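Local atomic coordinates of decaprenyl diphosphate synthase (Rhodobacter capsulatus, PDB entry 3MZV), a protein that probably catalyses the magnesium-dependent, stepwise addition of isopentenyl diphosphate to farnesyl diphosphate, making a long all-trans polyprenyl diphosphate for the side chain of isoprenoid quinones. Residues H75-A80 against F129-D134; N137-E142 against G191-G196; A161-A166 against R241-T246; I171-I176 against L212-Q217; T304-L309 against M320-A325. All coordinates share one frame; numbering follows the deposited sequence. Where two conformers were deposited one is given.

Contact 1: residues H75-A80 against F129-D134; sequences HVHLAA and FQLMTD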
# COMPACT_ATOMS: atom_id res chain seq x y z
N HIS B 75 -11.34 -19.60 4.85
CA HIS B 75 -10.39 -19.80 3.76
C HIS B 75 -10.79 -18.90 2.55
O HIS B 75 -9.94 -18.49 1.76
CB HIS B 75 -10.27 -21.27 3.38
CG HIS B 75 -11.53 -21.85 2.85
ND1 HIS B 75 -12.74 -21.67 3.48
CD2 HIS B 75 -11.78 -22.62 1.76
CE1 HIS B 75 -13.69 -22.28 2.78
NE2 HIS B 75 -13.13 -22.86 1.74
N VAL B 76 -12.07 -18.63 2.41
CA VAL B 76 -12.56 -17.68 1.40
C VAL B 76 -12.03 -16.25 1.61
O VAL B 76 -11.40 -15.64 0.70
CB VAL B 76 -14.10 -17.72 1.30
CG1 VAL B 76 -14.56 -16.68 0.26
CG2 VAL B 76 -14.54 -19.16 0.83
N HIS B 77 -12.14 -15.78 2.83
CA HIS B 77 -11.60 -14.48 3.23
C HIS B 77 -10.10 -14.41 2.94
O HIS B 77 -9.61 -13.43 2.39
CB HIS B 77 -11.83 -14.18 4.70
CG HIS B 77 -13.27 -14.20 5.12
ND1 HIS B 77 -14.06 -15.31 5.00
CD2 HIS B 77 -14.04 -13.24 5.69
CE1 HIS B 77 -15.28 -15.03 5.45
NE2 HIS B 77 -15.29 -13.77 5.85
N LEU B 78 -9.36 -15.46 3.29
CA LEU B 78 -7.93 -15.46 3.09
C LEU B 78 -7.55 -15.46 1.60
O LEU B 78 -6.62 -14.72 1.19
CB LEU B 78 -7.30 -16.69 3.78
CG LEU B 78 -7.41 -16.64 5.33
CD1 LEU B 78 -6.82 -17.89 6.02
CD2 LEU B 78 -6.69 -15.44 5.82
N ALA B 79 -8.23 -16.28 0.83
CA ALA B 79 -8.03 -16.33 -0.64
C ALA B 79 -8.33 -14.96 -1.30
O ALA B 79 -7.54 -14.51 -2.16
CB ALA B 79 -8.82 -17.43 -1.28
N ALA B 80 -9.42 -14.30 -0.88
CA ALA B 80 -9.72 -12.96 -1.37
C ALA B 80 -8.60 -11.94 -1.01
O ALA B 80 -8.17 -11.14 -1.82
CB ALA B 80 -11.04 -12.50 -0.86
N PHE B 129 -6.86 -6.03 4.48
CA PHE B 129 -6.58 -6.22 5.90
C PHE B 129 -7.79 -6.04 6.79
O PHE B 129 -7.93 -6.75 7.76
CB PHE B 129 -5.33 -5.45 6.33
CG PHE B 129 -4.12 -6.19 5.97
CD1 PHE B 129 -3.67 -6.16 4.68
CD2 PHE B 129 -3.52 -7.08 6.89
CE1 PHE B 129 -2.58 -6.91 4.30
CE2 PHE B 129 -2.43 -7.81 6.52
CZ PHE B 129 -1.97 -7.73 5.21
N GLN B 130 -8.67 -5.12 6.45
CA GLN B 130 -9.90 -4.97 7.18
C GLN B 130 -10.67 -6.27 7.15
O GLN B 130 -11.13 -6.75 8.21
CB GLN B 130 -10.73 -3.83 6.59
CG GLN B 130 -11.93 -3.46 7.41
CD GLN B 130 -12.79 -2.43 6.71
OE1 GLN B 130 -12.77 -2.30 5.47
NE2 GLN B 130 -13.56 -1.71 7.50
N LEU B 131 -10.78 -6.85 5.95
CA LEU B 131 -11.45 -8.12 5.75
C LEU B 131 -10.85 -9.24 6.62
O LEU B 131 -11.61 -9.99 7.26
CB LEU B 131 -11.35 -8.49 4.28
CG LEU B 131 -11.88 -9.86 3.84
CD1 LEU B 131 -13.33 -10.04 4.24
CD2 LEU B 131 -11.72 -10.03 2.37
N MET B 132 -9.51 -9.30 6.71
CA MET B 132 -8.85 -10.34 7.48
C MET B 132 -9.21 -10.36 8.95
O MET B 132 -9.19 -11.42 9.56
CB MET B 132 -7.35 -10.22 7.33
CG MET B 132 -6.88 -10.70 6.02
SD MET B 132 -7.44 -12.34 5.72
CE MET B 132 -6.64 -13.07 7.16
N THR B 133 -9.56 -9.20 9.50
CA THR B 133 -9.94 -9.08 10.90
C THR B 133 -11.25 -9.85 11.21
O THR B 133 -11.45 -10.29 12.35
CB THR B 133 -10.06 -7.62 11.37
OG1 THR B 133 -11.20 -6.97 10.77
CG2 THR B 133 -8.78 -6.87 11.05
N ASP B 134 -12.09 -10.04 10.21
CA ASP B 134 -13.28 -10.88 10.38
C ASP B 134 -12.89 -12.33 10.77
O ASP B 134 -13.67 -13.03 11.38
CB ASP B 134 -14.10 -10.95 9.09
CG ASP B 134 -14.77 -9.66 8.73
OD1 ASP B 134 -14.66 -8.71 9.49
OD2 ASP B 134 -15.40 -9.61 7.64
O HOH W 1 -16.87 -11.84 7.18
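His-77 and Met-132 mark the closest backbone approach, their CA atoms 6.5 Å apart, where the two helices run nearly antiparallel (168°). CB of His-77 points toward the partner helix, and Leu-131 crosses the histidine side chain at about a right angle: CD1 of Leu-131 comes obliquely to CD2 of His-77 at 3.6 Å. The other methyl of Leu-131, CD2, lies 4.1 Å from Ala-80 CB. CG of Leu-131 stands anti to the backbone N (chi1 175°), which sends both methyls across to helix 74-96. Water joins the polar ends. One molecule lies in the plane of the His-77 ring, 2.8 Å from NE2, and donates to Asp-134 OD2 at 2.7 Å. That same carboxylate oxygen forms a salt bridge with Arg-32, so the water-linked end is tied into a charged pair as well. The ends of Leu-78 and Met-132 also meet, but too closely to be real and with Met-132 in two conformers, so their packing is doubtful. Around the pair, helix 19-32 meets Val-76 and Leu-131, helix 56-67 backs Leu-78, and helix 138-161 lies against Leu-78 and Met-132 through Val-140.

Contact 2: residues N137-E142 against G191-G196; sequences NMRVME and GGIIGG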
# COMPACT_ATOMS: atom_id res chain seq x y z
N ASN B 137 -8.08 -14.32 13.35
CA ASN B 137 -6.83 -15.05 13.44
C ASN B 137 -5.66 -14.07 13.23
O ASN B 137 -5.40 -13.61 12.09
CB ASN B 137 -6.82 -16.20 12.42
CG ASN B 137 -5.68 -17.14 12.62
OD1 ASN B 137 -4.53 -16.78 12.50
ND2 ASN B 137 -6.00 -18.39 12.89
N MET B 138 -4.96 -13.72 14.31
CA MET B 138 -3.83 -12.82 14.22
C MET B 138 -2.64 -13.45 13.48
O MET B 138 -1.95 -12.77 12.76
CB MET B 138 -3.40 -12.29 15.63
CG MET B 138 -2.66 -13.18 16.61
SD MET B 138 -2.45 -12.40 18.35
CE MET B 138 -0.73 -11.82 18.32
N ARG B 139 -2.41 -14.74 13.66
CA ARG B 139 -1.29 -15.39 13.03
C ARG B 139 -1.30 -15.24 11.49
O ARG B 139 -0.26 -14.88 10.92
CB ARG B 139 -1.23 -16.87 13.42
CG ARG B 139 -0.04 -17.56 12.89
CD ARG B 139 0.07 -19.01 13.43
NE ARG B 139 1.14 -19.74 12.75
CZ ARG B 139 1.27 -21.08 12.77
NH1 ARG B 139 0.38 -21.81 13.42
NH2 ARG B 139 2.26 -21.67 12.12
N VAL B 140 -2.43 -15.49 10.82
CA VAL B 140 -2.47 -15.42 9.36
C VAL B 140 -2.36 -13.96 8.89
O VAL B 140 -1.79 -13.64 7.84
CB VAL B 140 -3.73 -16.14 8.74
CG1 VAL B 140 -3.70 -17.62 9.14
CG2 VAL B 140 -5.06 -15.51 9.22
N MET B 141 -2.86 -13.05 9.70
CA MET B 141 -2.71 -11.65 9.42
C MET B 141 -1.26 -11.23 9.46
O MET B 141 -0.83 -10.48 8.60
CB MET B 141 -3.50 -10.78 10.44
CG MET B 141 -5.02 -10.93 10.34
SD MET B 141 -5.98 -9.77 11.44
CE MET B 141 -5.63 -8.18 10.67
N GLU B 142 -0.52 -11.65 10.48
CA GLU B 142 0.88 -11.33 10.55
C GLU B 142 1.64 -11.90 9.33
O GLU B 142 2.50 -11.24 8.77
CB GLU B 142 1.48 -11.87 11.88
CG GLU B 142 2.94 -11.50 12.18
CD GLU B 142 4.04 -12.23 11.39
OE1 GLU B 142 3.84 -13.36 10.91
OE2 GLU B 142 5.13 -11.64 11.28
N GLY B 191 -3.65 -21.17 4.39
CA GLY B 191 -4.71 -22.17 4.23
C GLY B 191 -4.52 -23.35 5.19
O GLY B 191 -5.49 -23.88 5.75
N GLY B 192 -3.29 -23.84 5.33
CA GLY B 192 -2.99 -24.82 6.34
C GLY B 192 -3.31 -24.34 7.76
O GLY B 192 -3.84 -25.09 8.60
N ILE B 193 -2.98 -23.11 8.06
CA ILE B 193 -3.19 -22.58 9.43
C ILE B 193 -4.65 -22.42 9.74
O ILE B 193 -5.12 -22.80 10.82
CB ILE B 193 -2.46 -21.24 9.65
CG1 ILE B 193 -0.95 -21.50 9.62
CG2 ILE B 193 -2.95 -20.52 10.94
CD1 ILE B 193 -0.06 -20.22 9.57
N ILE B 194 -5.41 -21.86 8.81
CA ILE B 194 -6.80 -21.64 9.07
C ILE B 194 -7.54 -22.99 9.27
O ILE B 194 -8.54 -23.06 10.02
CB ILE B 194 -7.48 -20.76 8.01
CG1 ILE B 194 -8.66 -19.99 8.58
CG2 ILE B 194 -7.96 -21.58 6.83
CD1 ILE B 194 -8.26 -18.82 9.62
N GLY B 195 -7.05 -24.02 8.62
CA GLY B 195 -7.58 -25.37 8.76
C GLY B 195 -7.04 -26.14 9.96
O GLY B 195 -7.37 -27.29 10.16
N GLY B 196 -6.20 -25.51 10.76
CA GLY B 196 -5.72 -26.10 12.00
C GLY B 196 -4.79 -27.24 11.76
O GLY B 196 -4.68 -28.16 12.59
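Ile-193 carries most of this contact, meeting both Arg-139 and Val-140. Its CD1 methyl sits over one face of the Arg-139 guanidinium, displaced toward the rim, with NE of Arg-139 the nearest atom to Ile-193 CD1 at 3.4 Å. The second branch goes to the valine: Ile-193 CG2 and Val-140 CG1 are only 3.5 Å apart, tighter than usual for two methyls, and the two side chains slide past each other in opposite directions. Beside them Ile-194 CD1 comes within 4.0 Å of Asn-137 ND2, with the CB of that asparagine almost as near.

One step out are the bonds that place these groups. The arginine chain runs extended from CG to NE, with CG opposite the backbone N (chi1 -175°), and a salt bridge from NH2 to Glu-199 steadies the flat end over the isoleucine. Asn-137 uses its OD1 to accept from Val-140 N at 3.0 Å, the donor tilted 25° from the plane of the amide carbonyl, so the residue that touches Ile-194 also caps the helix bearing Val-140. On the other segment Gly-196 N returns to Ile-193 O at 2.9 Å. Gly-196 has the positive phi (70°) of a Schellman motif.

Farther out, Phe-74 and Leu-78 of helix 74-96 pack on Ile-194. The N-capped start of helix 138-161 thus packs on the last turn of helix 169-194, which a Schellman motif closes, at the open end of a helical hairpin in the all-alpha prenyl synthase fold.

Contact 3: residues A161-A166 against R241-T246; sequences AAQNLA and RERKLT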
# COMPACT_ATOMS: atom_id res chain seq x y z
N ALA B 161 19.40 -4.32 -8.05
CA ALA B 161 20.05 -5.39 -8.77
C ALA B 161 20.15 -5.10 -10.29
O ALA B 161 20.97 -5.71 -10.97
CB ALA B 161 19.28 -6.69 -8.54
N ALA B 162 19.28 -4.26 -10.83
CA ALA B 162 19.21 -4.09 -12.28
C ALA B 162 20.37 -3.19 -12.68
O ALA B 162 20.83 -2.35 -11.87
CB ALA B 162 17.87 -3.48 -12.70
N GLN B 163 20.81 -3.32 -13.93
CA GLN B 163 21.92 -2.52 -14.44
C GLN B 163 23.20 -2.84 -13.77
O GLN B 163 24.16 -2.15 -14.00
CB GLN B 163 21.67 -0.99 -14.28
CG GLN B 163 20.34 -0.55 -14.88
CD GLN B 163 20.05 0.95 -14.72
OE1 GLN B 163 20.89 1.74 -14.30
NE2 GLN B 163 18.86 1.33 -15.10
N ASN B 164 23.25 -3.90 -12.98
CA ASN B 164 24.37 -4.16 -12.09
C ASN B 164 24.94 -5.58 -12.25
O ASN B 164 24.35 -6.54 -11.77
CB ASN B 164 23.89 -3.93 -10.66
CG ASN B 164 24.99 -4.10 -9.62
OD1 ASN B 164 26.08 -4.58 -9.90
ND2 ASN B 164 24.67 -3.73 -8.36
N LEU B 165 26.10 -5.69 -12.91
CA LEU B 165 26.68 -6.95 -13.30
C LEU B 165 27.26 -7.77 -12.14
O LEU B 165 27.64 -8.94 -12.33
CB LEU B 165 27.77 -6.74 -14.38
CG LEU B 165 27.38 -6.12 -15.73
CD1 LEU B 165 28.60 -6.04 -16.70
CD2 LEU B 165 26.21 -6.85 -16.39
N ALA B 166 27.36 -7.16 -10.96
CA ALA B 166 27.75 -7.85 -9.74
C ALA B 166 26.64 -8.72 -9.16
O ALA B 166 26.91 -9.58 -8.31
CB ALA B 166 28.23 -6.81 -8.65
N ARG B 241 15.49 -5.13 -22.21
CA ARG B 241 15.25 -3.64 -22.26
C ARG B 241 15.33 -2.96 -20.90
O ARG B 241 15.90 -1.87 -20.77
CB ARG B 241 13.92 -3.35 -22.94
CG ARG B 241 13.97 -3.74 -24.43
CD ARG B 241 12.64 -3.56 -25.22
NE ARG B 241 12.69 -4.45 -26.39
CZ ARG B 241 11.97 -5.56 -26.58
NH1 ARG B 241 11.03 -5.95 -25.71
NH2 ARG B 241 12.17 -6.29 -27.69
N GLU B 242 14.76 -3.57 -19.86
CA GLU B 242 14.82 -3.00 -18.53
C GLU B 242 16.11 -3.30 -17.78
O GLU B 242 16.29 -2.87 -16.64
CB GLU B 242 13.63 -3.48 -17.70
CG GLU B 242 12.33 -3.26 -18.40
CD GLU B 242 11.29 -2.74 -17.48
OE1 GLU B 242 10.97 -3.49 -16.51
OE2 GLU B 242 10.82 -1.59 -17.72
N ARG B 243 17.01 -4.05 -18.43
CA ARG B 243 18.33 -4.29 -17.90
C ARG B 243 18.29 -5.02 -16.58
O ARG B 243 19.17 -4.84 -15.71
CB ARG B 243 19.14 -3.00 -17.86
CG ARG B 243 19.16 -2.34 -19.24
CD ARG B 243 19.22 -0.83 -19.21
NE ARG B 243 20.42 -0.35 -18.53
CZ ARG B 243 20.67 0.93 -18.27
NH1 ARG B 243 21.79 1.26 -17.64
NH2 ARG B 243 19.81 1.87 -18.63
N LYS B 244 17.28 -5.88 -16.43
CA LYS B 244 17.17 -6.71 -15.23
C LYS B 244 18.22 -7.81 -15.22
O LYS B 244 18.55 -8.37 -16.26
CB LYS B 244 15.76 -7.32 -15.09
CG LYS B 244 14.70 -6.28 -14.74
CD LYS B 244 13.29 -6.88 -14.65
CE LYS B 244 12.28 -5.73 -14.31
NZ LYS B 244 10.87 -6.24 -14.19
N LEU B 245 18.78 -8.09 -14.05
CA LEU B 245 19.72 -9.20 -13.89
C LEU B 245 18.92 -10.44 -13.48
O LEU B 245 18.63 -10.62 -12.27
CB LEU B 245 20.83 -8.88 -12.89
CG LEU B 245 22.03 -8.16 -13.52
CD1 LEU B 245 22.75 -9.14 -14.51
CD2 LEU B 245 21.63 -6.86 -14.23
N THR B 246 18.51 -11.22 -14.49
CA THR B 246 17.83 -12.50 -14.27
C THR B 246 18.77 -13.65 -14.56
O THR B 246 19.79 -13.45 -15.23
CB THR B 246 16.54 -12.58 -15.13
OG1 THR B 246 16.83 -12.53 -16.52
CG2 THR B 246 15.54 -11.42 -14.76
O HOH W 2 16.97 -0.15 -15.81
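A type II beta turn from Ala-161 to Asn-164 docks on the Schellman motif whose positive-phi residue is Arg-243. A single backbone bond joins them, Gln-163 N to Arg-243 O at 2.9 Å and fairly straight (162°). Outside it, the two side chains stack: the Gln-163 amide lies over one face of the Arg-243 guanidinium, the planes only 9° apart, with Gln-163 CD 3.4 Å from Arg-243 NH1. It is a face-on overlap, since OE1 of Gln-163 is badly angled for a bond to NH1. The arginine is bent at chi2 and chi3 and held by NE donating to Ile-268 O, which fixes the face that the amide rests on. With an alanine at Arg-243, the Gln-163 amide would probably lose its flat support and be freer to turn, and Ile-268 O would be left without this donor. A water accepts from Gln-163 NE2 and donates to Glu-242 O at 2.9 Å.

In the fold, the contact joins the loop between helices 138-161 and 169-194 to the one between helices 238-241 and 247-254. On the inner side Leu-245 packs against backbone carbonyls: its CG lies 3.3 Å from Asn-164 O and its CD2 3.5 Å from Ala-161 O. Thr-167 OG1 is hydrogen-bonded to both oxygens, which must share its one hydrogen. An Asx turn follows, Asn-164 OD1 accepting from Ala-166 N at 3.1 Å.

Contact 4: residues I171-I176 against L212-Q217; sequences IYLRVI and LGIAFQ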
# COMPACT_ATOMS: atom_id res chain seq x y z
N ILE B 171 21.42 -13.34 -5.05
CA ILE B 171 20.63 -12.11 -5.06
C ILE B 171 19.40 -12.26 -5.90
O ILE B 171 18.30 -11.82 -5.51
CB ILE B 171 21.48 -10.87 -5.48
CG1 ILE B 171 22.50 -10.63 -4.38
CG2 ILE B 171 20.59 -9.63 -5.76
CD1 ILE B 171 23.63 -9.66 -4.72
N TYR B 172 19.55 -12.89 -7.08
CA TYR B 172 18.43 -13.11 -7.96
C TYR B 172 17.35 -13.95 -7.27
O TYR B 172 16.18 -13.65 -7.42
CB TYR B 172 18.88 -13.77 -9.28
CG TYR B 172 17.76 -14.35 -10.14
CD1 TYR B 172 16.95 -13.54 -10.87
CD2 TYR B 172 17.52 -15.72 -10.18
CE1 TYR B 172 15.93 -14.04 -11.65
CE2 TYR B 172 16.50 -16.27 -10.99
CZ TYR B 172 15.70 -15.42 -11.69
OH TYR B 172 14.66 -15.93 -12.49
N LEU B 173 17.77 -15.01 -6.57
CA LEU B 173 16.84 -15.88 -5.84
C LEU B 173 16.09 -15.08 -4.75
O LEU B 173 14.91 -15.25 -4.55
CB LEU B 173 17.56 -17.07 -5.22
CG LEU B 173 16.62 -17.96 -4.42
CD1 LEU B 173 15.47 -18.50 -5.32
CD2 LEU B 173 17.38 -19.11 -3.75
N ARG B 174 16.79 -14.17 -4.09
CA ARG B 174 16.17 -13.29 -3.11
C ARG B 174 15.13 -12.38 -3.74
O ARG B 174 14.06 -12.17 -3.17
CB ARG B 174 17.28 -12.50 -2.42
CG ARG B 174 16.89 -11.69 -1.19
CD ARG B 174 18.04 -11.81 -0.14
NE ARG B 174 19.37 -11.97 -0.74
CZ ARG B 174 20.43 -12.56 -0.16
NH1 ARG B 174 21.59 -12.63 -0.81
NH2 ARG B 174 20.35 -13.06 1.07
N VAL B 175 15.41 -11.85 -4.93
CA VAL B 175 14.48 -10.98 -5.61
C VAL B 175 13.25 -11.76 -5.99
O VAL B 175 12.12 -11.29 -5.78
CB VAL B 175 15.07 -10.38 -6.90
CG1 VAL B 175 13.97 -9.87 -7.83
CG2 VAL B 175 16.14 -9.30 -6.56
N ILE B 176 13.41 -12.94 -6.57
CA ILE B 176 12.24 -13.62 -7.04
C ILE B 176 11.44 -14.19 -5.85
O ILE B 176 10.23 -14.26 -5.95
CB ILE B 176 12.53 -14.68 -8.14
CG1 ILE B 176 13.38 -15.84 -7.61
CG2 ILE B 176 13.21 -13.98 -9.33
CD1 ILE B 176 13.64 -16.98 -8.71
N LEU B 212 7.09 -23.64 -5.77
CA LEU B 212 6.28 -23.42 -6.96
C LEU B 212 6.42 -21.99 -7.44
O LEU B 212 6.39 -21.75 -8.65
CB LEU B 212 4.80 -23.77 -6.69
CG LEU B 212 3.78 -23.85 -7.83
CD1 LEU B 212 3.94 -25.12 -8.59
CD2 LEU B 212 2.36 -23.75 -7.19
N GLY B 213 6.42 -21.03 -6.51
CA GLY B 213 6.50 -19.62 -6.88
C GLY B 213 7.85 -19.27 -7.50
O GLY B 213 7.91 -18.56 -8.51
N ILE B 214 8.92 -19.82 -6.91
CA ILE B 214 10.23 -19.73 -7.50
C ILE B 214 10.23 -20.30 -8.93
O ILE B 214 10.61 -19.58 -9.85
CB ILE B 214 11.28 -20.39 -6.65
CG1 ILE B 214 11.51 -19.59 -5.40
CG2 ILE B 214 12.64 -20.48 -7.48
CD1 ILE B 214 12.21 -20.36 -4.32
N ALA B 215 9.73 -21.51 -9.13
CA ALA B 215 9.61 -22.10 -10.46
C ALA B 215 8.85 -21.21 -11.38
O ALA B 215 9.22 -21.01 -12.52
CB ALA B 215 8.95 -23.53 -10.42
N PHE B 216 7.77 -20.64 -10.87
CA PHE B 216 6.88 -19.86 -11.69
C PHE B 216 7.60 -18.63 -12.29
O PHE B 216 7.50 -18.34 -13.46
CB PHE B 216 5.72 -19.42 -10.77
CG PHE B 216 4.65 -18.68 -11.44
CD1 PHE B 216 3.56 -19.35 -11.97
CD2 PHE B 216 4.67 -17.28 -11.45
CE1 PHE B 216 2.50 -18.63 -12.54
CE2 PHE B 216 3.61 -16.55 -12.04
CZ PHE B 216 2.53 -17.22 -12.57
N GLN B 217 8.36 -17.94 -11.46
CA GLN B 217 9.10 -16.77 -11.90
C GLN B 217 10.26 -17.16 -12.83
O GLN B 217 10.50 -16.48 -13.80
CB GLN B 217 9.67 -15.98 -10.76
CG GLN B 217 10.33 -14.70 -11.22
CD GLN B 217 9.37 -13.77 -11.89
OE1 GLN B 217 9.57 -13.34 -13.04
NE2 GLN B 217 8.31 -13.47 -11.19
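Apolar contacts come first, and Ile-176, Leu-173 and Ile-214 make them. Ile-176 CD1 reaches Ile-214 CG2 at 3.8 Å, the two side chains crossing at about a right angle. Leu-173 leans in beside it, CD1 lying 3.9 Å from Ile-214 CD1 and a little farther from CG2, so that a single leucine methyl is set against both branches of the isoleucine. Ile-176 has its CG1 in the crowded position between the backbone N and the carbonyl carbon (chi1 65°), which swings CD1 onto Ile-214 and leaves CG2 for another partner.

That partner is the aliphatic part of Gln-217: its CG touches Ile-176 CG2 at 3.5 Å, and the chain then bends at chi2 and turns away from Ile-176.

Polar chemistry lies at the margin. The hydroxyl of Tyr-172 is 4.4 Å from Gln-217 O, and its hydrogen bond goes instead to Asp-221 OD2, one turn farther along helix 199-224. Asp-221 belongs by sequence to the second aspartate-rich motif of the family, which in relatives takes part in magnesium-diphosphate binding.

The axes of the two helical segments cross at 107°, with 10.4 Å between them at closest approach. Trp-301 of helix 290-308 and Ala-181 of helix 169-194 pack on Ile-214 as well. With no hydrogen bond across the segments, the crossing rests on the fit of branched hydrocarbon side chains and the aliphatic part of Gln-217, and the polar link from Tyr-172 fastens helix 169-194 to the aspartate-rich end of its partner.

Contact 5: residues T304-L309 against M320-A325; sequences TARKAL and MLDDLA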
# COMPACT_ATOMS: atom_id res chain seq x y z
N THR B 304 11.52 -29.93 -5.94
CA THR B 304 11.48 -29.54 -4.57
C THR B 304 10.03 -29.33 -4.11
O THR B 304 9.68 -29.74 -3.04
CB THR B 304 12.33 -28.27 -4.31
OG1 THR B 304 13.68 -28.55 -4.73
CG2 THR B 304 12.33 -27.90 -2.84
N ALA B 305 9.19 -28.71 -4.93
CA ALA B 305 7.80 -28.48 -4.58
C ALA B 305 7.07 -29.80 -4.40
O ALA B 305 6.40 -30.02 -3.39
CB ALA B 305 7.11 -27.65 -5.66
N ARG B 306 7.20 -30.67 -5.39
CA ARG B 306 6.60 -32.00 -5.34
C ARG B 306 7.01 -32.80 -4.11
O ARG B 306 6.15 -33.41 -3.46
CB ARG B 306 6.93 -32.75 -6.62
CG ARG B 306 6.43 -34.19 -6.65
CD ARG B 306 6.43 -34.76 -8.12
NE ARG B 306 7.06 -33.80 -9.02
CZ ARG B 306 6.43 -32.98 -9.85
NH1 ARG B 306 7.15 -32.14 -10.58
NH2 ARG B 306 5.12 -33.02 -10.01
N LYS B 307 8.27 -32.75 -3.73
CA LYS B 307 8.76 -33.43 -2.49
C LYS B 307 8.10 -32.92 -1.22
O LYS B 307 7.84 -33.66 -0.28
CB LYS B 307 10.28 -33.26 -2.30
CG LYS B 307 11.17 -34.42 -2.73
CD LYS B 307 11.17 -34.66 -4.18
CE LYS B 307 12.18 -35.79 -4.56
NZ LYS B 307 12.10 -36.14 -6.00
N ALA B 308 7.86 -31.62 -1.16
CA ALA B 308 7.20 -31.02 -0.02
C ALA B 308 5.80 -31.60 0.17
O ALA B 308 5.34 -31.72 1.30
CB ALA B 308 7.11 -29.51 -0.23
N LEU B 309 5.10 -31.94 -0.91
CA LEU B 309 3.74 -32.48 -0.78
C LEU B 309 3.63 -33.81 -0.04
O LEU B 309 2.55 -34.17 0.46
CB LEU B 309 3.11 -32.66 -2.16
CG LEU B 309 2.82 -31.39 -2.94
CD1 LEU B 309 2.38 -31.71 -4.35
CD2 LEU B 309 1.74 -30.52 -2.27
N MET B 320 -3.81 -32.94 -7.30
CA MET B 320 -3.99 -31.82 -8.19
C MET B 320 -2.86 -30.78 -8.03
O MET B 320 -2.43 -30.18 -9.02
CB MET B 320 -5.38 -31.18 -8.00
CG MET B 320 -6.54 -31.94 -8.69
SD MET B 320 -8.21 -31.20 -8.40
CE MET B 320 -8.71 -32.29 -7.08
N LEU B 321 -2.36 -30.57 -6.81
CA LEU B 321 -1.23 -29.69 -6.57
C LEU B 321 0.05 -30.25 -7.16
O LEU B 321 0.91 -29.49 -7.61
CB LEU B 321 -1.03 -29.40 -5.07
CG LEU B 321 -2.12 -28.53 -4.43
CD1 LEU B 321 -1.85 -28.39 -2.91
CD2 LEU B 321 -2.25 -27.16 -5.08
N ASP B 322 0.18 -31.56 -7.13
CA ASP B 322 1.27 -32.26 -7.80
C ASP B 322 1.22 -31.96 -9.32
O ASP B 322 2.25 -31.52 -9.92
CB ASP B 322 1.20 -33.75 -7.49
CG ASP B 322 2.51 -34.50 -7.76
OD1 ASP B 322 2.91 -34.60 -8.92
OD2 ASP B 322 3.12 -35.03 -6.80
N ASP B 323 0.05 -32.14 -9.94
CA ASP B 323 -0.09 -31.85 -11.37
C ASP B 323 0.15 -30.36 -11.62
O ASP B 323 0.66 -29.97 -12.66
CB ASP B 323 -1.48 -32.19 -11.91
CG ASP B 323 -1.77 -33.67 -11.97
OD1 ASP B 323 -0.84 -34.48 -12.05
OD2 ASP B 323 -2.97 -34.03 -11.96
N LEU B 324 -0.24 -29.52 -10.68
CA LEU B 324 -0.05 -28.09 -10.89
C LEU B 324 1.46 -27.75 -10.99
O LEU B 324 1.85 -26.84 -11.74
CB LEU B 324 -0.72 -27.29 -9.81
CG LEU B 324 -0.68 -25.77 -9.91
CD1 LEU B 324 -1.43 -25.24 -11.15
CD2 LEU B 324 -1.24 -25.18 -8.60
N ALA B 325 2.31 -28.48 -10.27
CA ALA B 325 3.74 -28.25 -10.38
C ALA B 325 4.24 -28.58 -11.76
O ALA B 325 5.05 -27.82 -12.31
CB ALA B 325 4.51 -29.03 -9.33
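Arg-306 and Asp-322 cross at about a right angle and form the salt bridge of this contact, Arg-306 NH2 donating to Asp-322 OD1 at 2.9 Å. The two flat groups are not coplanar, their planes standing 52° apart. OD1 lies almost in the guanidinium plane, at its edge, yet the arginine meets that oxygen from above the carboxylate, 55° out of its plane. A nearly eclipsed bend at chi3 (6°) folds the arginine back over the acid, and Arg-306 CG passes 3.4 Å from Asp-322 OD2. NH2 also lies 4.1 Å from Ala-325 CB. Were a leucine to stand in place of Arg-306, Asp-322 would probably be left with its charge unmatched from this side. Beneath the bridge Leu-309 CD2 makes the apolar contact, 4.1 Å from Leu-321 CB, the two leucines at about a right angle, while Leu-309 CD1 packs against the backbone of Asp-322, 3.5 Å from its N. Helices 290-308 and 316-328 are consecutive in the chain. Tyr-208 of helix 199-224 touches Ala-305, Leu-309 and Leu-324, helix 56-67 packs on Leu-321 and Leu-324, and helix 11-17 meets Met-320 and Leu-324.

How the contacts relate
Contact 4 lies nearest the centre of the chain (about 8 Å between centres) and is almost wholly hydrocarbon. Contacts 1 and 5 are also buried but combine leucine packing with water-linked or ionic groups, whereas contact 2 lies at the surface and contact 3, between loops, is partly buried. Contacts 1 and 2 touch, Leu-78 meeting Ile-194, and both reach the second subunit. Contacts 2 and 4 share helix 169-194 at opposite ends. Contact 4 touches contact 3 through Tyr-172 and contact 5 through Leu-212. Arginine differs with place: under an isoleucine methyl in contact 2, stacked with an amide in contact 3, salt-bridged across the segments in contact 5.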